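Local coordinates for protein kappa-carrageenase (Pseudoalteromonas carrageenovora, PDB 1DYP) that catalyses the endohydrolysis of beta-1,4 linkages between galactose 4-sulfate and 3,6-anhydrogalactose in kappa-carrageenan, through its family 16 glycoside hydrolase catalytic domain, at residues Leu184-Arg189 with His193-Asn198; Lys203-Trp206 with Glu211-Gly214. The protein carries 1 engineered substitution. One frame throughout, in Å; residues are numbered along the deposited sequence.

In the fold
Both contacts lie in the beta-rich family 16 catalytic domain and follow one another in series, neither nested nor crossed. Contact 1 comes first: after strand 181-183 the chain runs through the loop 184-189 and turns back, so that the loop packs on the start of strand 193-199. That strand then pairs antiparallel with 203-208, Asn-198 N lying 2.7 Å from Thr-205 O in a probable hydrogen bond. Contact 2 opens on this second strand and closes the next hairpin, 203-208 with 211-217. Val-197 ties the two together by packing on Ile-204. The Trp-206 side chain is about 5 Å from that of the catalytic residue Asp-139, and that of Tyr-195 about 9 Å from that of Glu-142.

Contact 1 (Leu184-Arg189 with His193-Asn198); sequences LPFDPR and HTYGVN
Pro-188 and His-193 bring the backbones closest, their CA atoms 7.2 Å apart, as the irregular loop 184-189 turns back onto the first residues of strand 193-198 in the family 16 catalytic domain; no direct hydrogen bond joins the segments. Side chains do the work. Phe-186 and His-193 reach out from opposite directions into a face-to-face stack, ring centres 3.5 Å apart and planes only 4° from parallel. His-193 ND1 sits over the middle of the phenyl ring, and Phe-186 CE1 over the middle of the imidazole, 3.3 Å from His-193 CG. The phenyl gets there with CG between its own backbone N and carbonyl carbon (chi1 55°). The imidazole is held in rotation by hydrogen bonds at both nitrogens, ND1 with Asp-209 OD2 and NE2 with Asn-190 O. A leucine in place of Phe-186 would probably leave the imidazole without its flat stacking partner. Pointing away from the strand, Asp-187 forms an Asx turn, OD1 accepting from Arg-189 N, and a side-on salt bridge with Arg-189, NE to OD1 and NH2 to OD2. Tyr-195 OH meets the phenyl edge in plane at CE1, touches Pro-188 CB at 3.6 Å, and donates to a water, 2.7 Å away, that in turn donates to Pro-188 O.

Contact 2 (Lys203-Trp206 with Glu211-Gly214); sequences KITW and EIVG
Trp-206 faces both Val-213 and Gly-214 in a classic beta bulge, within the antiparallel hairpin of strands 203-208 and 211-217. Two backbone bonds fix it: Trp-206 N to Gly-214 O, 2.8 Å, and Val-213 N to Trp-206 O, 2.9 Å. The N-to-C directions of the two short segments make 120°, well short of a straight antiparallel pair. Along the tryptophan, CB starts against Val-213 CG2, 3.8 Å off. With CG anti to the carbonyl carbon (chi1 -71°), the indole swings beside its own backbone N and its benzo edge comes up against the glycine: CE3 is 3.4 Å from Gly-214 C, and CZ3 passes the same carbon more loosely. Gly-214 O lies in the ring plane at that edge. The fit is tight, since a beta carbon on the glycine would fall about 3.2 Å from CE3. One indole face takes Ile-204 CG2, set toward the rim, and CD1 packs on Val-197 CG2. On the pyrrole side NE1 is hydrogen-bonded to the backbone O of the active-site residue Asp-139, linking this hairpin to strand 133-139. Thr-205 and Ile-212 meet separately, slanting across one another, with methyl CG2 of Thr-205 3.7 Å from CG2 of Ile-212.

Contact 1 (Leu184-Arg189 with His193-Asn198)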
loop_
_atom_site.group_PDB
_atom_site.type_symbol
_atom_site.label_atom_id
_atom_site.label_comp_id
_atom_site.label_asym_id
_atom_site.label_seq_id
_atom_site.Cartn_x
_atom_site.Cartn_y
_atom_site.Cartn_z
ATOM N N LEU A 184 -0.677 6.382 -16.482
ATOM C CA LEU A 184 0.618 5.795 -16.797
ATOM C C LEU A 184 0.883 5.761 -18.297
ATOM O O LEU A 184 -0.023 5.525 -19.094
ATOM C CB LEU A 184 0.693 4.369 -16.246
ATOM C CG LEU A 184 0.551 4.192 -14.731
ATOM C CD1 LEU A 184 0.278 2.727 -14.401
ATOM C CD2 LEU A 184 1.816 4.674 -14.043
ATOM N N PRO A 185 2.136 6.014 -18.700
ATOM C CA PRO A 185 2.483 5.993 -20.123
ATOM C C PRO A 185 2.839 4.576 -20.568
ATOM O O PRO A 185 3.502 4.374 -21.588
ATOM C CB PRO A 185 3.673 6.945 -20.193
ATOM C CG PRO A 185 4.366 6.689 -18.900
ATOM C CD PRO A 185 3.211 6.642 -17.908
ATOM N N PHE A 186 2.374 3.597 -19.797
ATOM C CA PHE A 186 2.640 2.191 -20.075
ATOM C C PHE A 186 1.640 1.326 -19.319
ATOM O O PHE A 186 0.921 1.815 -18.445
ATOM C CB PHE A 186 4.064 1.839 -19.626
ATOM C CG PHE A 186 4.343 2.160 -18.177
ATOM C CD1 PHE A 186 3.890 1.322 -17.163
ATOM C CD2 PHE A 186 5.039 3.317 -17.826
ATOM C CE1 PHE A 186 4.123 1.627 -15.820
ATOM C CE2 PHE A 186 5.276 3.631 -16.486
ATOM C CZ PHE A 186 4.818 2.785 -15.481
ATOM N N ASP A 187 1.585 0.045 -19.670
ATOM C CA ASP A 187 0.702 -0.891 -18.984
ATOM C C ASP A 187 1.538 -1.365 -17.799
ATOM O O ASP A 187 2.588 -1.973 -17.980
ATOM C CB ASP A 187 0.371 -2.077 -19.893
ATOM C CG ASP A 187 -0.673 -2.990 -19.294
ATOM O OD1 ASP A 187 -0.600 -3.262 -18.078
ATOM O OD2 ASP A 187 -1.566 -3.445 -20.041
ATOM N N PRO A 188 1.087 -1.091 -16.566
ATOM C CA PRO A 188 1.862 -1.517 -15.395
ATOM C C PRO A 188 2.001 -3.023 -15.212
ATOM O O PRO A 188 2.746 -3.474 -14.348
ATOM C CB PRO A 188 1.126 -0.856 -14.237
ATOM C CG PRO A 188 -0.293 -0.879 -14.698
ATOM C CD PRO A 188 -0.190 -0.477 -16.161
ATOM N N ARG A 189 1.290 -3.793 -16.028
ATOM C CA ARG A 189 1.352 -5.247 -15.944
ATOM C C ARG A 189 2.466 -5.779 -16.838
ATOM O O ARG A 189 2.783 -6.968 -16.810
ATOM C CB ARG A 189 0.020 -5.851 -16.380
ATOM C CG ARG A 189 -1.162 -5.390 -15.551
ATOM C CD ARG A 189 -2.461 -5.890 -16.145
ATOM N NE ARG A 189 -2.708 -5.289 -17.452
ATOM C CZ ARG A 189 -3.766 -5.561 -18.204
ATOM N NH1 ARG A 189 -4.673 -6.433 -17.783
ATOM N NH2 ARG A 189 -3.929 -4.945 -19.366
ATOM N N HIS A 193 8.484 -1.604 -13.279
ATOM C CA HIS A 193 8.566 -0.154 -13.304
ATOM C C HIS A 193 8.882 0.297 -11.894
ATOM O O HIS A 193 8.631 -0.431 -10.935
ATOM C CB HIS A 193 7.244 0.426 -13.800
ATOM C CG HIS A 193 6.927 0.032 -15.207
ATOM N ND1 HIS A 193 7.391 0.737 -16.298
ATOM C CD2 HIS A 193 6.284 -1.051 -15.704
ATOM C CE1 HIS A 193 7.051 0.103 -17.405
ATOM N NE2 HIS A 193 6.381 -0.986 -17.073
ATOM N N THR A 194 9.446 1.490 -11.764
ATOM C CA THR A 194 9.816 1.990 -10.451
ATOM C C THR A 194 8.813 2.989 -9.913
ATOM O O THR A 194 8.421 3.936 -10.596
ATOM C CB THR A 194 11.211 2.634 -10.482
ATOM O OG1 THR A 194 11.186 3.799 -11.314
ATOM C CG2 THR A 194 12.223 1.645 -11.029
ATOM N N TYR A 195 8.403 2.755 -8.675
ATOM C CA TYR A 195 7.436 3.595 -7.993
ATOM C C TYR A 195 8.106 4.115 -6.733
ATOM O O TYR A 195 8.530 3.339 -5.877
ATOM C CB TYR A 195 6.206 2.756 -7.650
ATOM C CG TYR A 195 5.528 2.200 -8.881
ATOM C CD1 TYR A 195 4.620 2.970 -9.608
ATOM C CD2 TYR A 195 5.836 0.923 -9.351
ATOM C CE1 TYR A 195 4.037 2.484 -10.774
ATOM C CE2 TYR A 195 5.256 0.424 -10.520
ATOM C CZ TYR A 195 4.359 1.213 -11.224
ATOM O OH TYR A 195 3.787 0.737 -12.381
ATOM N N GLY A 196 8.210 5.430 -6.615
ATOM C CA GLY A 196 8.862 5.972 -5.445
ATOM C C GLY A 196 8.184 7.180 -4.854
ATOM O O GLY A 196 7.282 7.772 -5.447
ATOM N N VAL A 197 8.619 7.537 -3.655
ATOM C CA VAL A 197 8.080 8.697 -2.984
ATOM C C VAL A 197 9.154 9.279 -2.085
ATOM O O VAL A 197 9.918 8.550 -1.453
ATOM C CB VAL A 197 6.827 8.347 -2.141
ATOM C CG1 VAL A 197 7.210 7.507 -0.935
ATOM C CG2 VAL A 197 6.125 9.627 -1.712
ATOM N N ASN A 198 9.244 10.601 -2.074
ATOM C CA ASN A 198 10.200 11.266 -1.217
ATOM C C ASN A 198 9.362 11.933 -0.147
ATOM O O ASN A 198 8.485 12.746 -0.448
ATOM C CB ASN A 198 11.007 12.310 -1.980
ATOM C CG ASN A 198 12.113 12.898 -1.136
ATOM O OD1 ASN A 198 12.727 12.192 -0.340
ATOM N ND2 ASN A 198 12.383 14.186 -1.311
HETATM O O HOH W 1 4.431 -1.827 -12.876
#

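Contact 2 (Lys203-Trp206 with Glu211-Gly214)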
loop_
_atom_site.group_PDB
_atom_site.type_symbol
_atom_site.label_atom_id
_atom_site.label_comp_id
_atom_site.label_asym_id
_atom_site.label_seq_id
_atom_site.Cartn_x
_atom_site.Cartn_y
_atom_site.Cartn_z
ATOM N N LYS A 203 7.044 18.125 2.614
ATOM C CA LYS A 203 6.472 17.697 1.339
ATOM C C LYS A 203 6.524 16.199 1.089
ATOM O O LYS A 203 7.340 15.484 1.668
ATOM C CB LYS A 203 7.212 18.378 0.184
ATOM C CG LYS A 203 7.299 19.888 0.274
ATOM C CD LYS A 203 6.010 20.561 -0.149
ATOM C CE LYS A 203 6.155 22.069 -0.030
ATOM N NZ LYS A 203 4.959 22.785 -0.522
ATOM N N ILE A 204 5.641 15.741 0.208
ATOM C CA ILE A 204 5.589 14.347 -0.199
ATOM C C ILE A 204 5.541 14.422 -1.723
ATOM O O ILE A 204 4.658 15.066 -2.294
ATOM C CB ILE A 204 4.329 13.636 0.337
ATOM C CG1 ILE A 204 4.271 13.775 1.860
ATOM C CG2 ILE A 204 4.361 12.155 -0.046
ATOM C CD1 ILE A 204 3.001 13.242 2.478
ATOM N N THR A 205 6.512 13.791 -2.372
ATOM C CA THR A 205 6.611 13.808 -3.824
ATOM C C THR A 205 6.660 12.385 -4.359
ATOM O O THR A 205 7.498 11.588 -3.946
ATOM C CB THR A 205 7.877 14.557 -4.269
ATOM O OG1 THR A 205 7.873 15.866 -3.688
ATOM C CG2 THR A 205 7.933 14.673 -5.791
ATOM N N TRP A 206 5.758 12.078 -5.285
ATOM C CA TRP A 206 5.667 10.743 -5.871
ATOM C C TRP A 206 6.324 10.656 -7.241
ATOM O O TRP A 206 6.270 11.601 -8.029
ATOM C CB TRP A 206 4.203 10.329 -6.011
ATOM C CG TRP A 206 3.475 10.025 -4.730
ATOM C CD1 TRP A 206 3.150 8.787 -4.256
ATOM C CD2 TRP A 206 2.865 10.969 -3.834
ATOM N NE1 TRP A 206 2.363 8.897 -3.136
ATOM C CE2 TRP A 206 2.172 10.224 -2.852
ATOM C CE3 TRP A 206 2.830 12.370 -3.767
ATOM C CZ2 TRP A 206 1.447 10.831 -1.816
ATOM C CZ3 TRP A 206 2.103 12.976 -2.731
ATOM C CH2 TRP A 206 1.424 12.203 -1.775
ATOM N N GLU A 211 9.673 10.088 -13.247
ATOM C CA GLU A 211 8.834 11.269 -13.431
ATOM C C GLU A 211 8.021 11.592 -12.188
ATOM O O GLU A 211 7.524 10.691 -11.518
ATOM C CB GLU A 211 7.888 11.048 -14.612
ATOM C CG GLU A 211 8.604 10.879 -15.935
ATOM C CD GLU A 211 9.326 12.143 -16.348
ATOM O OE1 GLU A 211 8.640 13.145 -16.624
ATOM O OE2 GLU A 211 10.575 12.136 -16.383
ATOM N N ILE A 212 7.890 12.877 -11.872
ATOM C CA ILE A 212 7.103 13.283 -10.713
ATOM C C ILE A 212 5.631 13.212 -11.107
ATOM O O ILE A 212 5.202 13.868 -12.060
ATOM C CB ILE A 212 7.451 14.720 -10.261
ATOM C CG1 ILE A 212 8.893 14.767 -9.749
ATOM C CG2 ILE A 212 6.478 15.176 -9.172
ATOM C CD1 ILE A 212 9.359 16.148 -9.313
ATOM N N VAL A 213 4.861 12.406 -10.382
ATOM C CA VAL A 213 3.445 12.234 -10.686
ATOM C C VAL A 213 2.538 12.740 -9.578
ATOM O O VAL A 213 1.315 12.678 -9.683
ATOM C CB VAL A 213 3.112 10.749 -10.950
ATOM C CG1 VAL A 213 4.032 10.199 -12.024
ATOM C CG2 VAL A 213 3.249 9.940 -9.671
ATOM N N GLY A 214 3.143 13.234 -8.508
ATOM C CA GLY A 214 2.345 13.745 -7.417
ATOM C C GLY A 214 3.160 14.526 -6.413
ATOM O O GLY A 214 4.361 14.310 -6.261
#